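Side-chain contacts in NADPH-flavin oxidoreductase (Vibrio parahaemolyticus serotype O3:K6, PDB 5UU6), which probably uses NADPH to reduce flavin or nitro compounds through a bound flavin mononucleotide, as a member of the Frp family of flavin oxidoreductases: residues 147-150 with 151-154; 138-141 with 142-146. All coordinates share one frame; numbering follows the deposited sequence.

Interaction 1. Residues 147-150 with 151-154; sequences GLPQ and NTAI
Pro149 and Thr152 are the first and last residues of a type II beta turn, with Gln150 and Asn151 at its corners, through which the chain doubles back from the loop 147-150 into the strand that starts at Thr152. Asn151 takes the third position of the turn with positive phi. The turn is closed by a side chain: the hydroxyl of Thr152 donates through OG1 to Pro149 O at 2.8 Å, reaching the carbonyl oxygen at a C=O...donor angle of 137° and tilted 27° from its plane. A chi1 of 67° swings OG1 back over the turn, between the backbone N and the carbonyl carbon, and lays CG2 across the proline ring, 4.0 Å from Pro149 CG. The same hydroxyl also touches Leu148, 3.2 Å from Thr152 OG1 to Leu148 CB. Pro149 O also accepts from Lys238 NZ, so two donors grip this oxygen. Farther along, Leu148 CD1 reaches Ile154 CG2 at 3.6 Å, the leucine and isoleucine side chains crossing at about a right angle. Tyr184 of the second subunit packs on Leu148, Pro149 and Thr152, which places the turn at the dimer interface. It is a beta turn with a threonine hydroxyl bonded back to its first carbonyl, leading the loop after helix 139-145 into strand 152-161 of the antiparallel sheet of this nitroreductase-family fold.

Interaction 2. Residues 138-141 with 142-146; sequences NAQQ and VDELL
Gln140 and Glu144, one helical turn apart, are joined by a short side-chain hydrogen bond: Gln140 NE2 donates to Glu144 OE1 at 2.7 Å, nearly straight. The acceptor lies almost in the amide plane of Gln140, but the donor comes to OE1 from the anti side of the carboxylate, 21° out of its plane, and the two flat groups are turned 66° against each other. The glutamine gets there by a bend: CG is anti to the backbone N, and chi2 of 62° folds the amide over toward the next turn, while the glutamate runs extended beyond CG. Along the way Glu144 CG passes 3.2 Å from Gln140 O. Beneath this pair runs the i to i+4 backbone ladder of an alpha helix, with Val142, Asp143, Glu144 and Leu145 donating to Asn138, Ala139, Gln140 and Gln141. The amide of Asp143 makes the shortest of these, 2.8 Å from its N to Ala139 O. Asn138 stands at the N-cap position but makes no capping bond with its side chain; its ND2 binds Phe66 O instead. Val142 CG2 lies 3.4 Å from Asn138 O, one turn back. The apolar packing is with helix 57-66, where the valine meets Leu63 and Phe66, and Leu145 also rests on Leu63. Ala139 and Gln140 touch Tyr234 of helix 231-237. Asp143 OD2 takes both the hydroxyl of Tyr234 and a salt bridge from Lys238, partners that would probably favour its charged form.

Along the chain, interaction 2 comes first, inside helix 139-145, and interaction 1 follows in the loop and the start of strand 152-161. They are in series, neither nested nor crossed: the first spans successive turns of the helix, and the second closes the tight turn that brings the chain into the sheet. Gly147, which opens interaction 1, leaves the helix with positive phi in a Schellman motif. They touch directly, with Leu148 N probably hydrogen-bonded to Asp143 O and Ile154 CG2 packed on Val142 CG1, so the helix lies against the strand that follows it. Tyr234 and Lys238 bond to both, tying the C-terminal region to this helix and strand.

Interaction 1. Residues 147-150 with 151-154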
ATOM      1  N   GLY A 147      22.530   5.460   1.403  1.00 25.16           N
ATOM      2  CA  GLY A 147      23.199   5.509   0.109  1.00 22.61           C
ATOM      3  C   GLY A 147      22.283   5.342  -1.085  1.00 26.90           C
ATOM      4  O   GLY A 147      22.664   4.686  -2.065  1.00 22.62           O
ATOM      5  N   LEU A 148      21.053   5.932  -1.032  1.00 20.68           N
ATOM      6  CA  LEU A 148      20.146   5.686  -2.153  1.00 25.18           C
ATOM      7  C   LEU A 148      20.567   6.493  -3.382  1.00 27.31           C
ATOM      8  O   LEU A 148      20.907   7.676  -3.262  1.00 26.33           O
ATOM      9  CB  LEU A 148      18.719   6.046  -1.779  1.00 21.00           C
ATOM     10  CG  LEU A 148      18.181   5.370  -0.524  1.00 21.44           C
ATOM     11  CD1 LEU A 148      16.764   5.856  -0.339  1.00 24.58           C
ATOM     12  CD2 LEU A 148      18.223   3.858  -0.714  1.00 15.23           C
ATOM     13  N   PRO A 149      20.537   5.886  -4.570  1.00 19.54           N
ATOM     14  CA  PRO A 149      20.789   6.628  -5.809  1.00 23.59           C
ATOM     15  C   PRO A 149      19.581   7.459  -6.240  1.00 21.95           C
ATOM     16  O   PRO A 149      18.518   7.458  -5.627  1.00 21.77           O
ATOM     17  CB  PRO A 149      21.064   5.517  -6.826  1.00 23.04           C
ATOM     18  CG  PRO A 149      20.198   4.382  -6.361  1.00 19.55           C
ATOM     19  CD  PRO A 149      20.220   4.472  -4.833  1.00 23.10           C
ATOM     20  N   GLN A 150      19.773   8.186  -7.330  1.00 17.41           N
ATOM     21  CA  GLN A 150      18.669   8.831  -8.014  1.00 17.14           C
ATOM     22  C   GLN A 150      17.617   7.804  -8.423  1.00 17.82           C
ATOM     23  O   GLN A 150      17.906   6.610  -8.581  1.00 19.98           O
ATOM     24  CB  GLN A 150      19.206   9.586  -9.240  1.00 25.68           C
ATOM     25  CG  GLN A 150      20.059  10.799  -8.869  1.00 25.96           C
ATOM     26  CD  GLN A 150      19.295  11.793  -7.995  1.00 28.02           C
ATOM     27  OE1 GLN A 150      19.500  11.853  -6.780  1.00 36.14           O
ATOM     28  NE2 GLN A 150      18.404  12.557  -8.607  1.00 20.37           N
ATOM     29  N   ASN A 151      16.375   8.272  -8.557  1.00 15.70           N
ATOM     30  CA  ASN A 151      15.222   7.448  -8.942  1.00 17.81           C
ATOM     31  C   ASN A 151      14.777   6.491  -7.845  1.00 17.80           C
ATOM     32  O   ASN A 151      14.024   5.559  -8.116  1.00 23.25           O
ATOM     33  CB  ASN A 151      15.486   6.644 -10.234  1.00 22.11           C
ATOM     34  CG  ASN A 151      15.462   7.505 -11.493  1.00 25.08           C
ATOM     35  OD1 ASN A 151      15.432   8.736 -11.431  1.00 20.55           O
ATOM     36  ND2 ASN A 151      15.447   6.848 -12.650  1.00 30.76           N
ATOM     37  N   THR A 152      15.242   6.674  -6.612  1.00 14.69           N
ATOM     38  CA  THR A 152      14.748   5.926  -5.456  1.00 13.96           C
ATOM     39  C   THR A 152      14.431   6.927  -4.348  1.00 16.81           C
ATOM     40  O   THR A 152      14.971   8.038  -4.331  1.00 18.39           O
ATOM     41  CB  THR A 152      15.767   4.890  -4.945  1.00 17.75           C
ATOM     42  OG1 THR A 152      16.904   5.574  -4.395  1.00 23.62           O
ATOM     43  CG2 THR A 152      16.263   4.047  -6.062  1.00 18.54           C
ATOM     44  N   ALA A 153      13.564   6.528  -3.416  1.00 14.90           N
ATOM     45  CA  ALA A 153      13.159   7.403  -2.313  1.00 14.40           C
ATOM     46  C   ALA A 153      12.619   6.561  -1.166  1.00 14.96           C
ATOM     47  O   ALA A 153      11.865   5.629  -1.406  1.00 19.74           O
ATOM     48  CB  ALA A 153      12.083   8.406  -2.745  1.00 13.59           C
ATOM     49  N   ILE A 154      12.985   6.895   0.084  1.00 13.45           N
ATOM     50  CA  ILE A 154      12.391   6.161   1.209  1.00 15.21           C
ATOM     51  C   ILE A 154      10.934   6.572   1.336  1.00 14.43           C
ATOM     52  O   ILE A 154      10.543   7.681   0.970  1.00 15.11           O
ATOM     53  CB  ILE A 154      13.111   6.397   2.550  1.00 19.22           C
ATOM     54  CG1 ILE A 154      12.969   7.865   2.930  1.00 21.82           C
ATOM     55  CG2 ILE A 154      14.588   5.952   2.480  1.00 24.20           C
ATOM     56  CD1 ILE A 154      12.468   8.103   4.353  1.00 20.98           C
TER

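Interaction 2. Residues 138-141 with 142-146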
ATOM      1  N   ASN A 138      12.861  13.299   8.398  1.00 16.67           N
ATOM      2  CA  ASN A 138      14.213  13.622   7.985  1.00 18.85           C
ATOM      3  C   ASN A 138      14.585  12.828   6.730  1.00 15.35           C
ATOM      4  O   ASN A 138      15.660  12.231   6.634  1.00 15.75           O
ATOM      5  CB  ASN A 138      15.149  13.330   9.150  1.00 17.41           C
ATOM      6  CG  ASN A 138      14.892  14.266  10.327  1.00 19.15           C
ATOM      7  OD1 ASN A 138      15.263  15.418  10.273  1.00 18.11           O
ATOM      8  ND2 ASN A 138      14.237  13.773  11.373  1.00 18.79           N
ATOM      9  N   ALA A 139      13.688  12.831   5.742  1.00 17.45           N
ATOM     10  CA  ALA A 139      13.824  11.945   4.584  1.00 14.17           C
ATOM     11  C   ALA A 139      15.191  12.093   3.925  1.00 15.01           C
ATOM     12  O   ALA A 139      15.901  11.100   3.710  1.00 15.88           O
ATOM     13  CB  ALA A 139      12.693  12.223   3.589  1.00 18.08           C
ATOM     14  N   GLN A 140      15.624  13.331   3.676  1.00 15.79           N
ATOM     15  CA  GLN A 140      16.900  13.520   2.987  1.00 16.72           C
ATOM     16  C   GLN A 140      18.077  12.899   3.756  1.00 17.74           C
ATOM     17  O   GLN A 140      18.949  12.262   3.153  1.00 18.65           O
ATOM     18  CB  GLN A 140      17.161  15.006   2.763  1.00 19.24           C
ATOM     19  CG  GLN A 140      18.457  15.260   2.025  1.00 25.13           C
ATOM     20  CD  GLN A 140      18.450  14.637   0.627  1.00 30.96           C
ATOM     21  OE1 GLN A 140      17.407  14.534  -0.021  1.00 40.46           O
ATOM     22  NE2 GLN A 140      19.618  14.223   0.165  1.00 21.52           N
ATOM     23  N   GLN A 141      18.131  13.096   5.080  0.52 17.61           N
ATOM     24  CA  GLN A 141      19.234  12.539   5.862  0.52 18.38           C
ATOM     25  C   GLN A 141      19.173  11.012   5.916  0.52 17.78           C
ATOM     26  O   GLN A 141      20.220  10.350   5.937  0.52 18.47           O
ATOM     27  CB  GLN A 141      19.227  13.123   7.282  0.52 18.88           C
ATOM     28  CG  GLN A 141      19.720  14.573   7.386  0.52 19.96           C
ATOM     29  CD  GLN A 141      19.623  15.137   8.802  0.52 23.73           C
ATOM     30  OE1 GLN A 141      20.629  15.244   9.517  0.52 24.82           O
ATOM     31  NE2 GLN A 141      18.408  15.504   9.213  0.52 19.91           N
ATOM     32  N   VAL A 142      17.963  10.445   5.951  1.00 16.63           N
ATOM     33  CA  VAL A 142      17.800   8.990   5.919  1.00 16.08           C
ATOM     34  C   VAL A 142      18.276   8.441   4.576  1.00 16.82           C
ATOM     35  O   VAL A 142      19.002   7.438   4.501  1.00 18.28           O
ATOM     36  CB  VAL A 142      16.319   8.628   6.179  1.00 14.93           C
ATOM     37  CG1 VAL A 142      16.054   7.115   5.948  1.00 14.37           C
ATOM     38  CG2 VAL A 142      15.974   9.018   7.620  1.00 24.21           C
ATOM     39  N   ASP A 143      17.843   9.096   3.498  1.00 15.89           N
ATOM     40  CA  ASP A 143      18.276   8.800   2.140  1.00 16.16           C
ATOM     41  C   ASP A 143      19.799   8.771   2.029  1.00 22.02           C
ATOM     42  O   ASP A 143      20.380   7.822   1.483  1.00 25.78           O
ATOM     43  CB  ASP A 143      17.641   9.867   1.221  1.00 19.21           C
ATOM     44  CG  ASP A 143      17.746   9.532  -0.256  1.00 19.51           C
ATOM     45  OD1 ASP A 143      18.865   9.634  -0.775  1.00 20.10           O
ATOM     46  OD2 ASP A 143      16.709   9.166  -0.894  1.00 17.62           O
ATOM     47  N   GLU A 144      20.475   9.811   2.533  1.00 19.28           N
ATOM     48  CA  GLU A 144      21.931   9.833   2.436  1.00 19.68           C
ATOM     49  C   GLU A 144      22.539   8.717   3.280  1.00 33.75           C
ATOM     50  O   GLU A 144      23.537   8.107   2.889  1.00 20.92           O
ATOM     51  CB  GLU A 144      22.476  11.210   2.862  1.00 21.09           C
ATOM     52  CG  GLU A 144      21.941  12.358   1.975  1.00 33.32           C
ATOM     53  CD  GLU A 144      22.144  13.765   2.547  1.00 41.20           C
ATOM     54  OE1 GLU A 144      21.694  14.741   1.891  1.00 39.34           O
ATOM     55  OE2 GLU A 144      22.757  13.900   3.640  1.00 47.78           O
ATOM     56  N   LEU A 145      21.948   8.434   4.441  1.00 19.41           N
ATOM     57  CA  LEU A 145      22.503   7.408   5.313  1.00 21.41           C
ATOM     58  C   LEU A 145      22.448   6.024   4.660  1.00 20.83           C
ATOM     59  O   LEU A 145      23.350   5.210   4.858  1.00 21.91           O
ATOM     60  CB  LEU A 145      21.742   7.422   6.651  1.00 25.26           C
ATOM     61  CG  LEU A 145      22.131   6.354   7.679  1.00 27.16           C
ATOM     62  CD1 LEU A 145      23.518   6.647   8.376  1.00 30.43           C
ATOM     63  CD2 LEU A 145      21.049   6.073   8.687  1.00 22.27           C
ATOM     64  N   LEU A 146      21.417   5.743   3.860  1.00 21.24           N
ATOM     65  CA  LEU A 146      21.276   4.431   3.236  1.00 21.80           C
ATOM     66  C   LEU A 146      21.891   4.376   1.846  1.00 22.65           C
ATOM     67  O   LEU A 146      21.764   3.343   1.179  1.00 19.83           O
ATOM     68  CB  LEU A 146      19.803   4.025   3.148  1.00 13.91           C
ATOM     69  CG  LEU A 146      19.059   3.964   4.487  1.00 23.53           C
ATOM     70  CD1 LEU A 146      17.597   3.595   4.288  1.00 20.03           C
ATOM     71  CD2 LEU A 146      19.706   3.015   5.483  1.00 19.44           C
TER